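Local structure of autophagy protein 5 (Saccharomyces cerevisiae, 2DYO) at residues A[148-151]-A[152-155]; A[182-185]-A[186-189]; A[231-234]-A[235-238]. The protein acts in autophagic vesicle formation and cytoplasm-to-vacuole transport, and is required for the selective degradation of the nucleus and of mitochondria. All blocks are in the same frame, centred on the assembly; numbering follows the deposited sequence.

Contact 1. Residues A[148-151]-A[152-155]; sequences FHQW and KQVC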
loop_
_atom_site.group_PDB
_atom_site.type_symbol
_atom_site.label_atom_id
_atom_site.label_comp_id
_atom_site.label_asym_id
_atom_site.label_seq_id
_atom_site.Cartn_x
_atom_site.Cartn_y
_atom_site.Cartn_z
ATOM N N PHE A 148 -1.069 2.779 13.096
ATOM C CA PHE A 148 -1.825 3.706 13.930
ATOM C C PHE A 148 -1.071 5.032 14.044
ATOM O O PHE A 148 -1.686 6.100 14.118
ATOM C CB PHE A 148 -2.085 3.102 15.315
ATOM C CG PHE A 148 -2.969 3.949 16.180
ATOM C CD1 PHE A 148 -2.429 4.934 16.997
ATOM C CD2 PHE A 148 -4.349 3.804 16.125
ATOM C CE1 PHE A 148 -3.254 5.763 17.755
ATOM C CE2 PHE A 148 -5.184 4.628 16.878
ATOM C CZ PHE A 148 -4.635 5.609 17.689
ATOM N N HIS A 149 0.259 4.964 14.033
ATOM C CA HIS A 149 1.079 6.168 14.108
ATOM C C HIS A 149 0.919 6.969 12.809
ATOM O O HIS A 149 1.054 8.198 12.798
ATOM C CB HIS A 149 2.551 5.802 14.329
ATOM C CG HIS A 149 3.422 6.980 14.631
ATOM N ND1 HIS A 149 3.323 7.693 15.806
ATOM C CD2 HIS A 149 4.377 7.597 13.896
ATOM C CE1 HIS A 149 4.178 8.700 15.781
ATOM N NE2 HIS A 149 4.829 8.665 14.632
ATOM N N GLN A 150 0.633 6.265 11.717
ATOM C CA GLN A 150 0.407 6.913 10.427
ATOM C C GLN A 150 -0.880 7.732 10.552
ATOM O O GLN A 150 -0.931 8.898 10.163
ATOM C CB GLN A 150 0.221 5.876 9.310
ATOM C CG GLN A 150 1.491 5.215 8.781
ATOM C CD GLN A 150 2.447 6.202 8.139
ATOM O OE1 GLN A 150 3.190 6.905 8.827
ATOM N NE2 GLN A 150 2.424 6.270 6.811
ATOM N N TRP A 151 -1.919 7.112 11.104
ATOM C CA TRP A 151 -3.193 7.798 11.253
ATOM C C TRP A 151 -3.156 8.947 12.238
ATOM O O TRP A 151 -3.908 9.904 12.110
ATOM C CB TRP A 151 -4.306 6.816 11.624
ATOM C CG TRP A 151 -4.940 6.189 10.421
ATOM C CD1 TRP A 151 -4.673 4.957 9.896
ATOM C CD2 TRP A 151 -5.908 6.795 9.558
ATOM N NE1 TRP A 151 -5.415 4.758 8.754
ATOM C CE2 TRP A 151 -6.180 5.872 8.523
ATOM C CE3 TRP A 151 -6.574 8.033 9.556
ATOM C CZ2 TRP A 151 -7.091 6.148 7.493
ATOM C CZ3 TRP A 151 -7.481 8.305 8.532
ATOM C CH2 TRP A 151 -7.728 7.365 7.516
ATOM N N LYS A 152 -2.276 8.853 13.234
ATOM C CA LYS A 152 -2.154 9.932 14.208
ATOM C C LYS A 152 -1.605 11.176 13.500
ATOM O O LYS A 152 -2.059 12.297 13.734
ATOM C CB LYS A 152 -1.237 9.508 15.354
ATOM C CG LYS A 152 -1.245 10.456 16.534
ATOM C CD LYS A 152 -0.299 9.973 17.649
ATOM C CE LYS A 152 -0.234 10.985 18.791
ATOM N NZ LYS A 152 0.720 10.541 19.848
ATOM N N GLN A 153 -0.626 10.977 12.622
ATOM C CA GLN A 153 -0.053 12.094 11.874
ATOM C C GLN A 153 -1.128 12.662 10.939
ATOM O O GLN A 153 -1.290 13.874 10.809
ATOM C CB GLN A 153 1.131 11.632 11.020
ATOM C CG GLN A 153 2.315 11.087 11.783
ATOM C CD GLN A 153 3.347 10.456 10.857
ATOM O OE1 GLN A 153 3.960 11.138 10.027
ATOM N NE2 GLN A 153 3.535 9.143 10.989
ATOM N N VAL A 154 -1.851 11.762 10.279
ATOM C CA VAL A 154 -2.909 12.159 9.357
ATOM C C VAL A 154 -3.957 13.012 10.066
ATOM O O VAL A 154 -4.337 14.067 9.571
ATOM C CB VAL A 154 -3.586 10.920 8.714
ATOM C CG1 VAL A 154 -4.849 11.326 7.977
ATOM C CG2 VAL A 154 -2.615 10.253 7.751
ATOM N N CYS A 155 -4.409 12.567 11.236
ATOM C CA CYS A 155 -5.408 13.319 11.993
ATOM C C CYS A 155 -4.913 14.745 12.229
ATOM O O CYS A 155 -5.643 15.717 12.009
ATOM C CB CYS A 155 -5.686 12.630 13.335
ATOM S SG CYS A 155 -6.944 13.420 14.375
#

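Contact 2. Residues A[182-185]-A[186-189]; sequences TRNF and QDFI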
loop_
_atom_site.group_PDB
_atom_site.type_symbol
_atom_site.label_atom_id
_atom_site.label_comp_id
_atom_site.label_asym_id
_atom_site.label_seq_id
_atom_site.Cartn_x
_atom_site.Cartn_y
_atom_site.Cartn_z
ATOM N N THR A 182 -9.421 -8.439 8.697
ATOM C CA THR A 182 -10.662 -9.127 8.352
ATOM C C THR A 182 -11.306 -8.610 7.069
ATOM O O THR A 182 -12.150 -9.280 6.483
ATOM C CB THR A 182 -11.703 -8.997 9.480
ATOM O OG1 THR A 182 -11.937 -7.612 9.751
ATOM C CG2 THR A 182 -11.216 -9.682 10.744
ATOM N N ARG A 183 -10.900 -7.418 6.634
ATOM C CA ARG A 183 -11.458 -6.797 5.433
ATOM C C ARG A 183 -12.895 -6.351 5.690
ATOM O O ARG A 183 -13.754 -6.457 4.818
ATOM C CB ARG A 183 -11.424 -7.758 4.237
ATOM C CG ARG A 183 -10.055 -8.362 3.950
ATOM C CD ARG A 183 -8.961 -7.304 3.971
ATOM N NE ARG A 183 -9.117 -6.309 2.913
ATOM C CZ ARG A 183 -8.396 -5.192 2.836
ATOM N NH1 ARG A 183 -7.478 -4.930 3.761
ATOM N NH2 ARG A 183 -8.585 -4.346 1.829
ATOM N N ASN A 184 -13.152 -5.868 6.900
ATOM C CA ASN A 184 -14.480 -5.390 7.263
ATOM C C ASN A 184 -14.587 -3.937 6.808
ATOM O O ASN A 184 -14.210 -3.017 7.535
ATOM C CB ASN A 184 -14.691 -5.461 8.778
ATOM C CG ASN A 184 -16.129 -5.170 9.177
ATOM O OD1 ASN A 184 -16.741 -4.221 8.681
ATOM N ND2 ASN A 184 -16.674 -5.985 10.078
ATOM N N PHE A 185 -15.100 -3.747 5.599
ATOM C CA PHE A 185 -15.254 -2.421 5.013
ATOM C C PHE A 185 -16.046 -1.473 5.905
ATOM O O PHE A 185 -15.639 -0.326 6.125
ATOM C CB PHE A 185 -15.945 -2.547 3.654
ATOM C CG PHE A 185 -16.104 -1.244 2.927
ATOM C CD1 PHE A 185 -14.990 -0.553 2.458
ATOM C CD2 PHE A 185 -17.369 -0.715 2.693
ATOM C CE1 PHE A 185 -15.134 0.648 1.761
ATOM C CE2 PHE A 185 -17.524 0.487 1.998
ATOM C CZ PHE A 185 -16.404 1.167 1.530
ATOM N N GLN A 186 -17.176 -1.949 6.423
ATOM C CA GLN A 186 -18.025 -1.123 7.274
ATOM C C GLN A 186 -17.289 -0.560 8.483
ATOM O O GLN A 186 -17.401 0.626 8.788
ATOM C CB GLN A 186 -19.253 -1.915 7.743
ATOM C CG GLN A 186 -20.209 -2.326 6.632
ATOM C CD GLN A 186 -19.570 -3.243 5.600
ATOM O OE1 GLN A 186 -18.907 -4.224 5.944
ATOM N NE2 GLN A 186 -19.778 -2.933 4.324
ATOM N N ASP A 187 -16.542 -1.404 9.184
ATOM C CA ASP A 187 -15.812 -0.928 10.348
ATOM C C ASP A 187 -14.741 0.081 9.941
ATOM O O ASP A 187 -14.573 1.110 10.590
ATOM C CB ASP A 187 -15.157 -2.091 11.091
ATOM C CG ASP A 187 -16.165 -2.968 11.817
ATOM O OD1 ASP A 187 -15.733 -3.948 12.454
ATOM O OD2 ASP A 187 -17.381 -2.679 11.752
ATOM N N PHE A 188 -14.021 -0.209 8.862
ATOM C CA PHE A 188 -12.969 0.701 8.417
ATOM C C PHE A 188 -13.530 2.080 8.090
ATOM O O PHE A 188 -13.007 3.096 8.546
ATOM C CB PHE A 188 -12.235 0.134 7.198
ATOM C CG PHE A 188 -11.081 0.987 6.754
ATOM C CD1 PHE A 188 -11.290 2.088 5.931
ATOM C CD2 PHE A 188 -9.798 0.735 7.228
ATOM C CE1 PHE A 188 -10.239 2.933 5.590
ATOM C CE2 PHE A 188 -8.738 1.578 6.892
ATOM C CZ PHE A 188 -8.960 2.676 6.074
ATOM N N ILE A 189 -14.593 2.115 7.296
ATOM C CA ILE A 189 -15.223 3.377 6.922
ATOM C C ILE A 189 -15.727 4.117 8.160
ATOM O O ILE A 189 -15.594 5.337 8.271
ATOM C CB ILE A 189 -16.416 3.137 5.974
ATOM C CG1 ILE A 189 -15.907 2.720 4.590
ATOM C CG2 ILE A 189 -17.290 4.383 5.903
ATOM C CD1 ILE A 189 -15.080 3.787 3.887
HETATM O O HOH W 1 -19.187 -4.623 11.516
HETATM O O HOH W 2 -17.021 -5.878 4.550
#

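Contact 3. Residues A[231-234]-A[235-238]; sequences TLKD and IEGD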
loop_
_atom_site.group_PDB
_atom_site.type_symbol
_atom_site.label_atom_id
_atom_site.label_comp_id
_atom_site.label_asym_id
_atom_site.label_seq_id
_atom_site.Cartn_x
_atom_site.Cartn_y
_atom_site.Cartn_z
ATOM N N THR A 231 -6.065 22.262 -7.613
ATOM C CA THR A 231 -6.096 21.124 -8.515
ATOM C C THR A 231 -4.663 20.589 -8.479
ATOM O O THR A 231 -3.783 21.214 -7.882
ATOM C CB THR A 231 -6.391 21.558 -9.955
ATOM O OG1 THR A 231 -5.343 22.430 -10.396
ATOM C CG2 THR A 231 -7.723 22.298 -10.040
ATOM N N LEU A 232 -4.418 19.440 -9.098
ATOM C CA LEU A 232 -3.057 18.906 -9.120
ATOM C C LEU A 232 -2.130 19.897 -9.821
ATOM O O LEU A 232 -0.981 20.082 -9.415
ATOM C CB LEU A 232 -3.012 17.562 -9.844
ATOM C CG LEU A 232 -3.608 16.370 -9.089
ATOM C CD1 LEU A 232 -3.431 15.095 -9.913
ATOM C CD2 LEU A 232 -2.913 16.224 -7.732
ATOM N N LYS A 233 -2.628 20.533 -10.877
ATOM C CA LYS A 233 -1.827 21.512 -11.613
ATOM C C LYS A 233 -1.433 22.659 -10.689
ATOM O O LYS A 233 -0.318 23.171 -10.763
ATOM C CB LYS A 233 -2.614 22.071 -12.799
ATOM C CG LYS A 233 -1.841 23.088 -13.634
ATOM C CD LYS A 233 -0.795 22.402 -14.505
ATOM C CE LYS A 233 -0.124 23.388 -15.463
ATOM N NZ LYS A 233 0.683 22.669 -16.499
ATOM N N ASP A 234 -2.356 23.060 -9.824
ATOM C CA ASP A 234 -2.111 24.141 -8.877
ATOM C C ASP A 234 -0.932 23.855 -7.949
ATOM O O ASP A 234 -0.283 24.779 -7.456
ATOM C CB ASP A 234 -3.358 24.393 -8.026
ATOM C CG ASP A 234 -4.402 25.219 -8.743
ATOM O OD1 ASP A 234 -5.553 25.261 -8.259
ATOM O OD2 ASP A 234 -4.070 25.837 -9.779
ATOM N N ILE A 235 -0.659 22.579 -7.687
ATOM C CA ILE A 235 0.458 22.255 -6.813
ATOM C C ILE A 235 1.614 21.670 -7.608
ATOM O O ILE A 235 2.411 20.890 -7.084
ATOM C CB ILE A 235 0.049 21.265 -5.695
ATOM C CG1 ILE A 235 -0.350 19.915 -6.290
ATOM C CG2 ILE A 235 -1.089 21.849 -4.878
ATOM C CD1 ILE A 235 -0.417 18.793 -5.245
ATOM N N GLU A 236 1.694 22.059 -8.878
ATOM C CA GLU A 236 2.742 21.599 -9.780
ATOM C C GLU A 236 4.116 21.937 -9.210
ATOM O O GLU A 236 5.116 21.321 -9.578
ATOM C CB GLU A 236 2.587 22.263 -11.156
ATOM C CG GLU A 236 2.725 23.787 -11.111
ATOM C CD GLU A 236 2.508 24.462 -12.462
ATOM O OE1 GLU A 236 2.453 25.713 -12.498
ATOM O OE2 GLU A 236 2.400 23.753 -13.486
ATOM N N GLY A 237 4.149 22.920 -8.316
ATOM C CA GLY A 237 5.402 23.336 -7.708
ATOM C C GLY A 237 5.945 22.320 -6.716
ATOM O O GLY A 237 7.140 22.323 -6.411
ATOM N N ASP A 238 5.068 21.456 -6.209
ATOM C CA ASP A 238 5.468 20.423 -5.256
ATOM C C ASP A 238 5.722 19.118 -5.993
ATOM O O ASP A 238 6.461 18.254 -5.523
ATOM C CB ASP A 238 4.371 20.197 -4.215
ATOM C CG ASP A 238 4.158 21.394 -3.324
ATOM O OD1 ASP A 238 3.012 21.880 -3.253
ATOM O OD2 ASP A 238 5.134 21.847 -2.691
HETATM O O HOH W 3 0.198 26.394 -11.250
HETATM O O HOH W 4 2.429 25.005 -7.709
#

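Contact 1. Residues A[148-151]-A[152-155]
His149 and Gln153 meet one turn apart on helix 142-159 of the alpha-helical bundle region, and their contact is a helix turn reinforced by a side-chain amide. His149 O accepts twice. Gln153 N comes to it as the ordinary helical bond at 3.3 Å, while the side chain of the same glutamine lies back along the helix and gives NE2 to His149 O at 3.2 Å. The two donors reach the oxygen from opposite faces of its carbonyl plane. Gln153 can do this because CG lies beside its own backbone N (chi1 -63°) and the chain then runs extended. Its NE2 also passes obliquely by the His149 ring, 3.4 Å from CD2. The helical bonds continue with Val154 N to Gln150 O at 3.0 Å and Cys155 N to Trp151 O at 2.8 Å. On the buried flank Val154 lies alongside Trp151, its CG1 4.0 Å from CE3 of the indole. Lys152, the site of isopeptide conjugation to ATG12, unmodified here, is tied through its N to Phe148 O. The indole N-H of Trp151 is bonded to Phe276 O, and its ring sits against helices 163-166 and 185-195, while Val154 packs on Pro204 and Phe279, the residues just before strands 205-208 and 280-286.

Contact 2. Residues A[182-185]-A[186-189]
Asn184 turns its CG away from the backbone N (chi1 -171°), and Asp187 sets its CG beside its own N, which lays the amide of the first flat against the carboxylate of the second. The two planes are only 14° apart and stacked, with Asn184 CG 3.4 Å from Asp187 CG. A water fastens the pair at one end: it accepts from Asn184 ND2 and donates to Asp187 OD2 at 2.7 Å. Meanwhile Asn184 OD1 takes the N-H of Asp187 at 2.9 Å, the donor standing above the amide plane and not on a lone pair. This is an N-cap: Asn184 precedes helix 185-195, and its OD1 supplies an acceptor for a first-turn N-H that has no earlier helical carbonyl. The main chain then settles into regular turns, with Phe188 N on Asn184 O at 3.1 Å and Ile189 N on Phe185 O at 2.9 Å. Along another side of the helix, Ile189 CG1 lies over one face of the Phe185 ring, 3.6 Å from its centroid and 19° off the normal, a CH-pi contact. Gln186 NE2 comes to the edge of that ring, 3.7 Å from Phe185 CD2. Trp12 meets the rings of both Phe185 and Phe188, and Lys8 of helix 4-12 touches Phe185 and Ile189.

Contact 3. Residues A[231-234]-A[235-238]
Lys233 and Glu236 face each other across a tight turn that leads into the short helix 236-239 of the UblB domain, in the connection between strands 218-219 and 251-255 of its ubiquitin-like sheet. The turn starts with an ST motif: Thr231 OG1 accepts from Asp234 N at 3.1 Å. Asp234 OD1 answers by accepting from Thr231 N, so each side chain accepts the other's backbone N-H, as in a capping box. Glu236 can be followed outward. CB lies 3.1 Å from Lys233 O by the course of the backbone, and chi1 of 62°, which puts CG between the backbone N and the carbonyl carbon, a crowded position, brings CG equally near the same oxygen. From there the chain runs extended, and CD is still near that carbonyl. At the tip the two oxygens part company. OE2 meets the aliphatic end of Lys233, 3.2 Å from CE, and makes a long salt bridge to NZ at 3.6 Å. OE1 takes a water at 2.7 Å, and the same water donates weakly to Lys233 O. That carbonyl also accepts Glu236 N at 3.0 Å, and Ile235 N bonds to Leu232 O in the same three-residue step, with both donors standing well above the carbonyl planes. The side chains of Leu232 and Ile235 reach Leu266 of helix 266-273. A second water closes the turn, donating to Asp234 O and accepting from Gly237 N at 2.8 Å.

Overall arrangement
Along the chain the three contacts come in series. Contacts 1 and 2 both belong to the alpha-helical bundle region, on helices 142-159 and 185-195; their centres are about 18 Å apart and they touch where Trp151 CZ2 packs on Phe188 CZ at 4.2 Å. Contact 3 belongs to the UblB domain. Its centre lies about 24 Å from that of contact 1 and about 32 Å from that of contact 2, with no touch to either. Contact 1 is the one that looks both ways, since its helix packs on the bundle and also meets residues flanking strands 205-208 and 280-286 of UblB. The lysine that is linked to ATG12 is therefore on a bundle helix that packs against the ubiquitin-like domain.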